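Local coordinates for Cow rumen GH26 endo-mannanase (Metagenome, PDB 6UEH), which probably hydrolyses internal beta-1,4-mannosidic bonds in mannans such as galactomannan, using a GH26 catalytic domain joined to a CBM6-like accessory domain that binds calcium, at residues Asn362-Ser367 / Ile383-Tyr388; Pro409-Leu414 / His442-Tyr447; Glu4-Pro9 / Phe51-Lys56. All blocks are in the same frame, centred on the assembly; numbering follows the deposited sequence.

Contact 1 of 3, residues Asn362-Ser367 / Ile383-Tyr388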
loop_
_atom_site.group_PDB
_atom_site.type_symbol
_atom_site.label_atom_id
_atom_site.label_comp_id
_atom_site.label_asym_id
_atom_site.label_seq_id
_atom_site.Cartn_x
_atom_site.Cartn_y
_atom_site.Cartn_z
ATOM N N ASN A 362 -1.573 -7.425 1.847
ATOM C CA ASN A 362 -1.188 -6.129 2.379
ATOM C C ASN A 362 0.302 -6.081 2.686
ATOM O O ASN A 362 0.893 -7.070 3.116
ATOM C CB ASN A 362 -1.986 -5.797 3.646
ATOM C CG ASN A 362 -3.304 -5.100 3.348
ATOM O OD1 ASN A 362 -4.373 -5.609 3.675
ATOM N ND2 ASN A 362 -3.229 -3.924 2.742
ATOM N N LEU A 363 0.907 -4.929 2.438
ATOM C CA LEU A 363 2.247 -4.651 2.922
ATOM C C LEU A 363 2.244 -3.251 3.506
ATOM O O LEU A 363 1.412 -2.421 3.136
ATOM C CB LEU A 363 3.288 -4.771 1.803
ATOM C CG LEU A 363 3.639 -6.172 1.291
ATOM C CD1 LEU A 363 4.576 -6.085 0.097
ATOM C CD2 LEU A 363 4.262 -7.009 2.392
ATOM N N TYR A 364 3.160 -2.994 4.430
ATOM C CA TYR A 364 3.373 -1.639 4.911
ATOM C C TYR A 364 4.738 -1.148 4.446
ATOM O O TYR A 364 5.499 -1.901 3.842
ATOM C CB TYR A 364 3.244 -1.578 6.433
ATOM C CG TYR A 364 1.809 -1.677 6.896
ATOM C CD1 TYR A 364 1.011 -0.544 6.992
ATOM C CD2 TYR A 364 1.243 -2.906 7.213
ATOM C CE1 TYR A 364 -0.306 -0.630 7.405
ATOM C CE2 TYR A 364 -0.072 -3.002 7.629
ATOM C CZ TYR A 364 -0.842 -1.861 7.722
ATOM O OH TYR A 364 -2.152 -1.951 8.132
ATOM N N ALA A 365 5.039 0.117 4.711
ATOM C CA ALA A 365 6.289 0.703 4.250
ATOM C C ALA A 365 7.025 1.409 5.381
ATOM O O ALA A 365 7.713 2.403 5.152
ATOM C CB ALA A 365 6.026 1.670 3.108
ATOM N N TRP A 366 6.880 0.891 6.597
ATOM C CA TRP A 366 7.505 1.501 7.768
ATOM C C TRP A 366 9.026 1.506 7.663
ATOM O O TRP A 366 9.681 2.491 7.999
ATOM C CB TRP A 366 7.091 0.772 9.052
ATOM C CG TRP A 366 5.615 0.588 9.224
ATOM C CD1 TRP A 366 4.957 -0.591 9.429
ATOM C CD2 TRP A 366 4.610 1.610 9.213
ATOM N NE1 TRP A 366 3.607 -0.367 9.546
ATOM C CE2 TRP A 366 3.367 0.977 9.416
ATOM C CE3 TRP A 366 4.639 3.000 9.051
ATOM C CZ2 TRP A 366 2.167 1.683 9.462
ATOM C CZ3 TRP A 366 3.445 3.699 9.094
ATOM C CH2 TRP A 366 2.227 3.039 9.298
ATOM N N SER A 367 9.577 0.391 7.193
ATOM C CA SER A 367 11.018 0.211 7.109
ATOM C C SER A 367 11.319 -0.815 6.021
ATOM O O SER A 367 10.398 -1.450 5.512
ATOM C CB SER A 367 11.580 -0.241 8.461
ATOM O OG SER A 367 11.228 -1.585 8.736
ATOM N N ILE A 383 -0.531 -6.189 -4.443
ATOM C CA ILE A 383 -0.164 -5.612 -3.157
ATOM C C ILE A 383 -1.177 -4.555 -2.737
ATOM O O ILE A 383 -1.474 -3.634 -3.495
ATOM C CB ILE A 383 1.240 -4.973 -3.190
ATOM C CG1 ILE A 383 2.285 -5.997 -3.634
ATOM C CG2 ILE A 383 1.595 -4.401 -1.823
ATOM C CD1 ILE A 383 2.406 -7.180 -2.710
ATOM N N GLY A 384 -1.706 -4.689 -1.527
ATOM C CA GLY A 384 -2.635 -3.707 -1.006
ATOM C C GLY A 384 -2.000 -2.852 0.071
ATOM O O GLY A 384 -1.167 -3.329 0.839
ATOM N N TYR A 385 -2.376 -1.579 0.119
ATOM C CA TYR A 385 -1.955 -0.716 1.214
ATOM C C TYR A 385 -3.182 -0.109 1.879
ATOM O O TYR A 385 -4.043 0.461 1.209
ATOM C CB TYR A 385 -1.005 0.389 0.733
ATOM C CG TYR A 385 -0.449 1.202 1.882
ATOM C CD1 TYR A 385 0.533 0.676 2.713
ATOM C CD2 TYR A 385 -0.921 2.480 2.154
ATOM C CE1 TYR A 385 1.038 1.400 3.775
ATOM C CE2 TYR A 385 -0.422 3.215 3.218
ATOM C CZ TYR A 385 0.558 2.666 4.025
ATOM O OH TYR A 385 1.062 3.383 5.087
ATOM N N ASP A 386 -3.268 -0.253 3.196
ATOM C CA ASP A 386 -4.384 0.305 3.944
ATOM C C ASP A 386 -3.973 1.634 4.563
ATOM O O ASP A 386 -3.223 1.675 5.541
ATOM C CB ASP A 386 -4.861 -0.684 5.007
ATOM C CG ASP A 386 -5.539 -1.898 4.397
ATOM O OD1 ASP A 386 -5.439 -2.089 3.166
ATOM O OD2 ASP A 386 -6.178 -2.661 5.143
ATOM N N LYS A 387 -4.465 2.719 3.972
ATOM C CA LYS A 387 -4.004 4.062 4.301
ATOM C C LYS A 387 -4.970 4.815 5.203
ATOM O O LYS A 387 -5.960 5.380 4.737
ATOM C CB LYS A 387 -3.774 4.867 3.022
ATOM C CG LYS A 387 -3.276 6.285 3.267
ATOM C CD LYS A 387 -3.585 7.187 2.089
ATOM C CE LYS A 387 -5.085 7.322 1.883
ATOM N NZ LYS A 387 -5.758 7.905 3.082
ATOM N N TYR A 388 -4.673 4.833 6.496
ATOM C CA TYR A 388 -5.453 5.618 7.440
ATOM C C TYR A 388 -4.580 6.730 8.002
ATOM O O TYR A 388 -3.831 6.520 8.951
ATOM C CB TYR A 388 -6.005 4.731 8.554
ATOM C CG TYR A 388 -7.072 3.767 8.081
ATOM C CD1 TYR A 388 -8.406 4.149 8.040
ATOM C CD2 TYR A 388 -6.745 2.480 7.671
ATOM C CE1 TYR A 388 -9.389 3.278 7.611
ATOM C CE2 TYR A 388 -7.726 1.598 7.238
ATOM C CZ TYR A 388 -9.046 2.005 7.208
ATOM O OH TYR A 388 -10.030 1.140 6.781
HETATM O O HOH W 1 -0.974 -2.010 4.274
HETATM O O HOH W 2 -3.476 0.352 8.251
HETATM O O HOH W 3 3.430 2.361 5.983
#
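Asn362 reaches across to Gly384 and Asp386 with a single amide nitrogen. Asn362 ND2 donates to Asp386 OD1 over 2.9 Å, coming down on the carboxylate from above its plane, with the two flat groups almost perpendicular at 86°. The same nitrogen, Asn362 ND2, makes a weak bond to Gly384 O, also 2.9 Å long. Gly384 O is shared, because Leu363 N donates to it over 3.1 Å. Gly384 has no side chain to crowd the amide. Next to these bonds, Leu363 CD1 meets Ile383 CD1 at 3.7 Å.

Beyond Leu363 the backbones part and waters fill in. One links Leu363 O to Asp386 N and sits over the centre of the Tyr364 ring; a second joins Tyr364 OH to Asp386 O, and a third Ala365 N to Tyr385 OH. A chi1 of -174° carries the Tyr385 ring away from its own backbone N, so that Leu363 O meets its edge, near the ring plane, 3.2 Å from Tyr385 CD1, while Tyr385 CE1 lies 3.8 Å from Tyr364 CD1.

In the second shell Arg309 fixes the pair, its NH1 bonding Asn362 OD1 and forming a salt bridge with Asp386 OD2. A leucine in place of Asn362 would have no amide, and Asp386 OD1 would probably lose a donor while Arg309 lost one of its acceptors. Leu414 of helix 408-417 packs on both Leu363 and Tyr385 from outside.

Asn362 and Gly384 form a parallel bridge between neighbouring strands of the TIM barrel; the loop leaves strand 357-362 at its C-terminal end, the side where such barrels carry their active sites.

Contact 2 of 3, residues Pro409-Leu414 / His442-Tyr447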
loop_
_atom_site.group_PDB
_atom_site.type_symbol
_atom_site.label_atom_id
_atom_site.label_comp_id
_atom_site.label_asym_id
_atom_site.label_seq_id
_atom_site.Cartn_x
_atom_site.Cartn_y
_atom_site.Cartn_z
ATOM N N PRO A 409 5.480 8.592 -1.838
ATOM C CA PRO A 409 6.621 7.791 -1.366
ATOM C C PRO A 409 6.250 6.372 -0.927
ATOM O O PRO A 409 7.031 5.446 -1.156
ATOM C CB PRO A 409 7.143 8.599 -0.174
ATOM C CG PRO A 409 6.770 9.994 -0.487
ATOM C CD PRO A 409 5.436 9.907 -1.165
ATOM N N ILE A 410 5.086 6.203 -0.303
ATOM C CA ILE A 410 4.634 4.875 0.105
ATOM C C ILE A 410 4.396 3.998 -1.119
ATOM O O ILE A 410 4.776 2.825 -1.140
ATOM C CB ILE A 410 3.342 4.938 0.949
ATOM C CG1 ILE A 410 3.597 5.683 2.260
ATOM C CG2 ILE A 410 2.811 3.535 1.229
ATOM C CD1 ILE A 410 2.387 5.741 3.178
ATOM N N PHE A 411 3.778 4.575 -2.144
ATOM C CA PHE A 411 3.510 3.834 -3.368
ATOM C C PHE A 411 4.800 3.292 -3.982
ATOM O O PHE A 411 4.890 2.111 -4.313
ATOM C CB PHE A 411 2.774 4.705 -4.387
ATOM C CG PHE A 411 2.557 4.026 -5.708
ATOM C CD1 PHE A 411 1.527 3.112 -5.870
ATOM C CD2 PHE A 411 3.390 4.290 -6.785
ATOM C CE1 PHE A 411 1.331 2.477 -7.082
ATOM C CE2 PHE A 411 3.198 3.658 -8.001
ATOM C CZ PHE A 411 2.167 2.752 -8.149
ATOM N N TYR A 412 5.806 4.147 -4.120
ATOM C CA TYR A 412 7.030 3.733 -4.798
ATOM C C TYR A 412 7.935 2.879 -3.912
ATOM O O TYR A 412 8.743 2.101 -4.419
ATOM C CB TYR A 412 7.774 4.957 -5.332
ATOM C CG TYR A 412 7.125 5.478 -6.591
ATOM C CD1 TYR A 412 7.296 4.817 -7.800
ATOM C CD2 TYR A 412 6.306 6.599 -6.567
ATOM C CE1 TYR A 412 6.690 5.267 -8.955
ATOM C CE2 TYR A 412 5.696 7.058 -7.721
ATOM C CZ TYR A 412 5.893 6.387 -8.912
ATOM O OH TYR A 412 5.291 6.833 -10.066
ATOM N N THR A 413 7.789 3.005 -2.598
ATOM C CA THR A 413 8.481 2.103 -1.681
ATOM C C THR A 413 7.949 0.681 -1.864
ATOM O O THR A 413 8.721 -0.275 -1.986
ATOM C CB THR A 413 8.311 2.539 -0.212
ATOM O OG1 THR A 413 8.951 3.804 -0.013
ATOM C CG2 THR A 413 8.929 1.514 0.734
ATOM N N LEU A 414 6.626 0.554 -1.897
ATOM C CA LEU A 414 5.981 -0.733 -2.131
ATOM C C LEU A 414 6.297 -1.266 -3.525
ATOM O O LEU A 414 6.477 -2.467 -3.707
ATOM C CB LEU A 414 4.465 -0.614 -1.940
ATOM C CG LEU A 414 3.994 -0.328 -0.513
ATOM C CD1 LEU A 414 2.489 -0.127 -0.461
ATOM C CD2 LEU A 414 4.414 -1.454 0.413
ATOM N N HIS A 442 1.934 11.176 -10.000
ATOM C CA HIS A 442 1.963 9.839 -10.595
ATOM C C HIS A 442 1.906 8.744 -9.533
ATOM O O HIS A 442 2.583 7.723 -9.643
ATOM C CB HIS A 442 3.211 9.662 -11.466
ATOM C CG HIS A 442 3.220 10.526 -12.686
ATOM N ND1 HIS A 442 3.195 10.009 -13.965
ATOM C CD2 HIS A 442 3.241 11.872 -12.827
ATOM C CE1 HIS A 442 3.207 10.999 -14.837
ATOM N NE2 HIS A 442 3.236 12.141 -14.173
ATOM N N ALA A 443 1.100 8.974 -8.502
ATOM C CA ALA A 443 0.839 7.956 -7.495
ATOM C C ALA A 443 -0.172 6.968 -8.065
ATOM O O ALA A 443 -1.381 7.141 -7.910
ATOM C CB ALA A 443 0.324 8.587 -6.209
ATOM N N ALA A 444 0.338 5.935 -8.728
ATOM C CA ALA A 444 -0.480 5.087 -9.591
ATOM C C ALA A 444 -1.206 3.958 -8.862
ATOM O O ALA A 444 -1.319 2.854 -9.402
ATOM C CB ALA A 444 0.385 4.504 -10.706
ATOM N N TRP A 445 -1.699 4.233 -7.654
ATOM C CA TRP A 445 -2.537 3.279 -6.927
ATOM C C TRP A 445 -3.612 2.717 -7.851
ATOM O O TRP A 445 -4.325 3.481 -8.504
ATOM C CB TRP A 445 -3.208 3.933 -5.715
ATOM C CG TRP A 445 -2.282 4.598 -4.736
ATOM C CD1 TRP A 445 -2.027 5.934 -4.631
ATOM C CD2 TRP A 445 -1.513 3.961 -3.707
ATOM N NE1 TRP A 445 -1.140 6.168 -3.606
ATOM C CE2 TRP A 445 -0.810 4.973 -3.022
ATOM C CE3 TRP A 445 -1.347 2.633 -3.301
ATOM C CZ2 TRP A 445 0.047 4.699 -1.957
ATOM C CZ3 TRP A 445 -0.499 2.362 -2.241
ATOM C CH2 TRP A 445 0.188 3.390 -1.582
ATOM N N LEU A 446 -3.718 1.393 -7.913
ATOM C CA LEU A 446 -4.657 0.737 -8.827
ATOM C C LEU A 446 -6.110 1.082 -8.520
ATOM O O LEU A 446 -6.897 1.343 -9.431
ATOM C CB LEU A 446 -4.475 -0.782 -8.782
ATOM C CG LEU A 446 -5.511 -1.600 -9.560
ATOM C CD1 LEU A 446 -5.493 -1.236 -11.044
ATOM C CD2 LEU A 446 -5.275 -3.091 -9.363
ATOM N N TYR A 447 -6.469 1.061 -7.241
ATOM C CA TYR A 447 -7.813 1.453 -6.832
ATOM C C TYR A 447 -7.817 2.038 -5.422
ATOM O O TYR A 447 -6.813 1.969 -4.710
ATOM C CB TYR A 447 -8.784 0.264 -6.936
ATOM C CG TYR A 447 -8.639 -0.854 -5.908
ATOM C CD1 TYR A 447 -9.302 -0.796 -4.685
ATOM C CD2 TYR A 447 -7.890 -1.990 -6.187
ATOM C CE1 TYR A 447 -9.193 -1.822 -3.756
ATOM C CE2 TYR A 447 -7.777 -3.024 -5.264
ATOM C CZ TYR A 447 -8.430 -2.935 -4.051
ATOM O OH TYR A 447 -8.323 -3.961 -3.132
#
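Helix 408-417 covers the outside of the TIM barrel, and here it rests on the loop that follows helix 435-441, whose end is closed by a Schellman motif with His442 at positive phi. Phe411 carries most of the contact. Its CG stands anti to the backbone N (chi1 176°), pointing the ring into the angle between Ala444 and Trp445. Phe411 CB lies over the six-membered ring of Trp445, 4.0 Å from the centroid, in a CH-pi contact. The phenyl edge then turns to the face of the five-membered ring, edge-to-face, with planes at 69°. Ala444 N sits above the centre of one phenyl face, and Ala444 CB touches Phe411 CZ at 3.6 Å. Around the rim of the indole, Ile410 CG2 meets Trp445 CH2 at 3.8 Å and Leu414 CD1 approaches CZ3. Trp445 NE1 is bonded to Ala406 O, which anchors the indole against the chain just before the helix. At the more exposed end Tyr412 OH gives a weak hydrogen bond of 2.9 Å to His442 O, and the His442 ring stacks on Phe135. Interlocked aromatic and aliphatic surfaces thus do most of the holding, with direct polar bonding between helix and loop limited to that one weak bond.

Contact 3 of 3, residues Glu4-Pro9 / Phe51-Lys56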
loop_
_atom_site.group_PDB
_atom_site.type_symbol
_atom_site.label_atom_id
_atom_site.label_comp_id
_atom_site.label_asym_id
_atom_site.label_seq_id
_atom_site.Cartn_x
_atom_site.Cartn_y
_atom_site.Cartn_z
ATOM N N GLU A 4 13.217 33.533 -14.077
ATOM C CA GLU A 4 13.831 32.659 -15.071
ATOM C C GLU A 4 13.725 31.202 -14.631
ATOM O O GLU A 4 13.909 30.876 -13.459
ATOM C CB GLU A 4 15.292 33.048 -15.312
ATOM C CG GLU A 4 16.189 32.932 -14.090
ATOM C CD GLU A 4 17.622 33.331 -14.381
ATOM O OE1 GLU A 4 17.845 34.490 -14.790
ATOM O OE2 GLU A 4 18.525 32.484 -14.207
ATOM N N TYR A 5 13.421 30.326 -15.579
ATOM C CA TYR A 5 13.141 28.937 -15.253
ATOM C C TYR A 5 14.346 28.039 -15.486
ATOM O O TYR A 5 15.058 28.171 -16.482
ATOM C CB TYR A 5 11.942 28.444 -16.057
ATOM C CG TYR A 5 10.698 29.253 -15.794
ATOM C CD1 TYR A 5 9.944 29.050 -14.646
ATOM C CD2 TYR A 5 10.282 30.233 -16.685
ATOM C CE1 TYR A 5 8.808 29.794 -14.397
ATOM C CE2 TYR A 5 9.148 30.980 -16.447
ATOM C CZ TYR A 5 8.414 30.756 -15.301
ATOM O OH TYR A 5 7.283 31.501 -15.060
ATOM N N THR A 6 14.557 27.126 -14.546
ATOM C CA THR A 6 15.674 26.198 -14.582
ATOM C C THR A 6 15.632 25.323 -15.832
ATOM O O THR A 6 14.570 24.857 -16.240
ATOM C CB THR A 6 15.678 25.297 -13.327
ATOM O OG1 THR A 6 15.575 26.111 -12.153
ATOM C CG2 THR A 6 16.945 24.470 -13.257
ATOM N N LYS A 7 16.794 25.111 -16.438
ATOM C CA LYS A 7 16.903 24.246 -17.603
ATOM C C LYS A 7 17.326 22.843 -17.182
ATOM O O LYS A 7 18.246 22.678 -16.383
ATOM C CB LYS A 7 17.897 24.830 -18.608
ATOM C CG LYS A 7 17.515 26.214 -19.118
ATOM C CD LYS A 7 16.173 26.187 -19.835
ATOM C CE LYS A 7 15.805 27.556 -20.390
ATOM N NZ LYS A 7 15.568 28.560 -19.315
ATOM N N PHE A 8 16.652 21.832 -17.724
ATOM C CA PHE A 8 16.914 20.449 -17.342
ATOM C C PHE A 8 17.519 19.651 -18.498
ATOM O O PHE A 8 17.146 19.856 -19.656
ATOM C CB PHE A 8 15.627 19.786 -16.841
ATOM C CG PHE A 8 14.959 20.540 -15.724
ATOM C CD1 PHE A 8 15.416 20.424 -14.422
ATOM C CD2 PHE A 8 13.884 21.377 -15.981
ATOM C CE1 PHE A 8 14.810 21.124 -13.393
ATOM C CE2 PHE A 8 13.273 22.080 -14.957
ATOM C CZ PHE A 8 13.736 21.953 -13.662
ATOM N N PRO A 9 18.453 18.734 -18.192
ATOM C CA PRO A 9 18.931 18.391 -16.845
ATOM C C PRO A 9 19.764 19.497 -16.201
ATOM O O PRO A 9 20.436 20.265 -16.887
ATOM C CB PRO A 9 19.781 17.140 -17.082
ATOM C CG PRO A 9 20.242 17.266 -18.489
ATOM C CD PRO A 9 19.109 17.920 -19.230
ATOM N N PHE A 51 19.928 24.808 -2.781
ATOM C CA PHE A 51 19.913 25.526 -4.048
ATOM C C PHE A 51 18.473 25.655 -4.523
ATOM O O PHE A 51 17.582 24.965 -4.023
ATOM C CB PHE A 51 20.768 24.813 -5.099
ATOM C CG PHE A 51 20.257 23.452 -5.486
ATOM C CD1 PHE A 51 20.465 22.356 -4.662
ATOM C CD2 PHE A 51 19.592 23.262 -6.689
ATOM C CE1 PHE A 51 20.005 21.100 -5.021
ATOM C CE2 PHE A 51 19.130 22.009 -7.053
ATOM C CZ PHE A 51 19.334 20.927 -6.218
ATOM N N ASN A 52 18.247 26.540 -5.486
ATOM C CA ASN A 52 16.905 26.777 -5.992
ATOM C C ASN A 52 16.649 26.156 -7.359
ATOM O O ASN A 52 17.527 26.134 -8.224
ATOM C CB ASN A 52 16.626 28.278 -6.061
ATOM C CG ASN A 52 15.336 28.596 -6.788
ATOM O OD1 ASN A 52 14.244 28.438 -6.238
ATOM N ND2 ASN A 52 15.451 29.042 -8.036
ATOM N N VAL A 53 15.436 25.643 -7.534
ATOM C CA VAL A 53 14.937 25.240 -8.840
ATOM C C VAL A 53 13.600 25.927 -9.080
ATOM O O VAL A 53 12.701 25.859 -8.241
ATOM C CB VAL A 53 14.758 23.715 -8.956
ATOM C CG1 VAL A 53 14.243 23.351 -10.343
ATOM C CG2 VAL A 53 16.066 23.001 -8.673
ATOM N N THR A 54 13.472 26.599 -10.219
ATOM C CA THR A 54 12.234 27.287 -10.563
ATOM C C THR A 54 11.561 26.611 -11.753
ATOM O O THR A 54 12.201 26.370 -12.779
ATOM C CB THR A 54 12.486 28.774 -10.881
ATOM O OG1 THR A 54 13.098 29.405 -9.752
ATOM C CG2 THR A 54 11.180 29.485 -11.203
ATOM N N VAL A 55 10.275 26.296 -11.608
ATOM C CA VAL A 55 9.525 25.629 -12.672
ATOM C C VAL A 55 8.239 26.385 -13.007
ATOM O O VAL A 55 7.697 27.106 -12.167
ATOM C CB VAL A 55 9.171 24.170 -12.293
ATOM C CG1 VAL A 55 10.433 23.363 -12.041
ATOM C CG2 VAL A 55 8.264 24.136 -11.072
ATOM N N LYS A 56 7.756 26.214 -14.235
ATOM C CA LYS A 56 6.543 26.893 -14.687
ATOM C C LYS A 56 5.280 26.256 -14.114
ATOM O O LYS A 56 4.292 26.945 -13.844
ATOM C CB LYS A 56 6.457 26.895 -16.217
ATOM C CG LYS A 56 7.571 27.656 -16.920
ATOM C CD LYS A 56 7.199 27.946 -18.375
ATOM C CE LYS A 56 8.354 28.583 -19.134
ATOM N NZ LYS A 56 7.945 29.032 -20.497
HETATM O O HOH W 4 11.958 25.072 -15.226
HETATM O O HOH W 5 18.055 26.906 -11.195
#
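Thr6 holds OG1 anti to its own carbonyl carbon (chi1 -51°), which turns the hydroxyl oxygen toward the backbone of Thr54. There Thr6 OG1 accepts from Thr54 N over 2.9 Å, in a fairly straight bond (162° at H). Thr6 N answers by donating to Thr54 O over 3.0 Å, so that one threonine grips both the backbone N-H and the backbone carbonyl of Thr54. One water joins Thr6 O to Thr54 O, and another lies between Thr6 OG1 and Asn52 O. Strand 49-55 is an edge strand of a four-stranded antiparallel sheet in the CBM6-like beta-sandwich, with strand 110-117 as its neighbour, and the N-terminal segment crosses its edge instead of running beside it as another strand. The chain of Lys56, extended beyond CG, passes across the ring of Tyr5: Lys56 CG stands 3.4 Å from the centroid, almost on the ring normal, and Lys56 CE comes within 3.5 Å of Tyr5 CD2. Thr54 CG2 touches Tyr5 CD1 at 3.7 Å, while Asn52 ND2 bonds Thr54 OG1. Further along, Phe8 sets its ring edge against the valines, Phe8 CZ lying 3.6 Å from Val53 CG1 and 3.9 Å from Val55 CG1; Tyr61 and Val130 also meet this phenylalanine.

How the contacts relate
Contacts 1 and 2 belong to the same catalytic barrel and touch: Tyr385 of strand 382-387 packs against Ile410 and Leu414 of helix 408-417 and against Trp445, so strand and helix, which follow each other in the chain, are shared packing partners of the two contacts. Contact 1, near the centre of the chain, is buried yet polar, combining amide, carboxylate and bridging waters. Contact 2, partly buried, is chiefly aromatic and aliphatic packing. Contact 3 lies in the accessory domain, its centre about 34 Å from that of contact 1, with no atoms shared or touching. It is nearer the surface and mixes a threonine's hydrogen bonds to an edge strand with a lysine chain laid over a tyrosine.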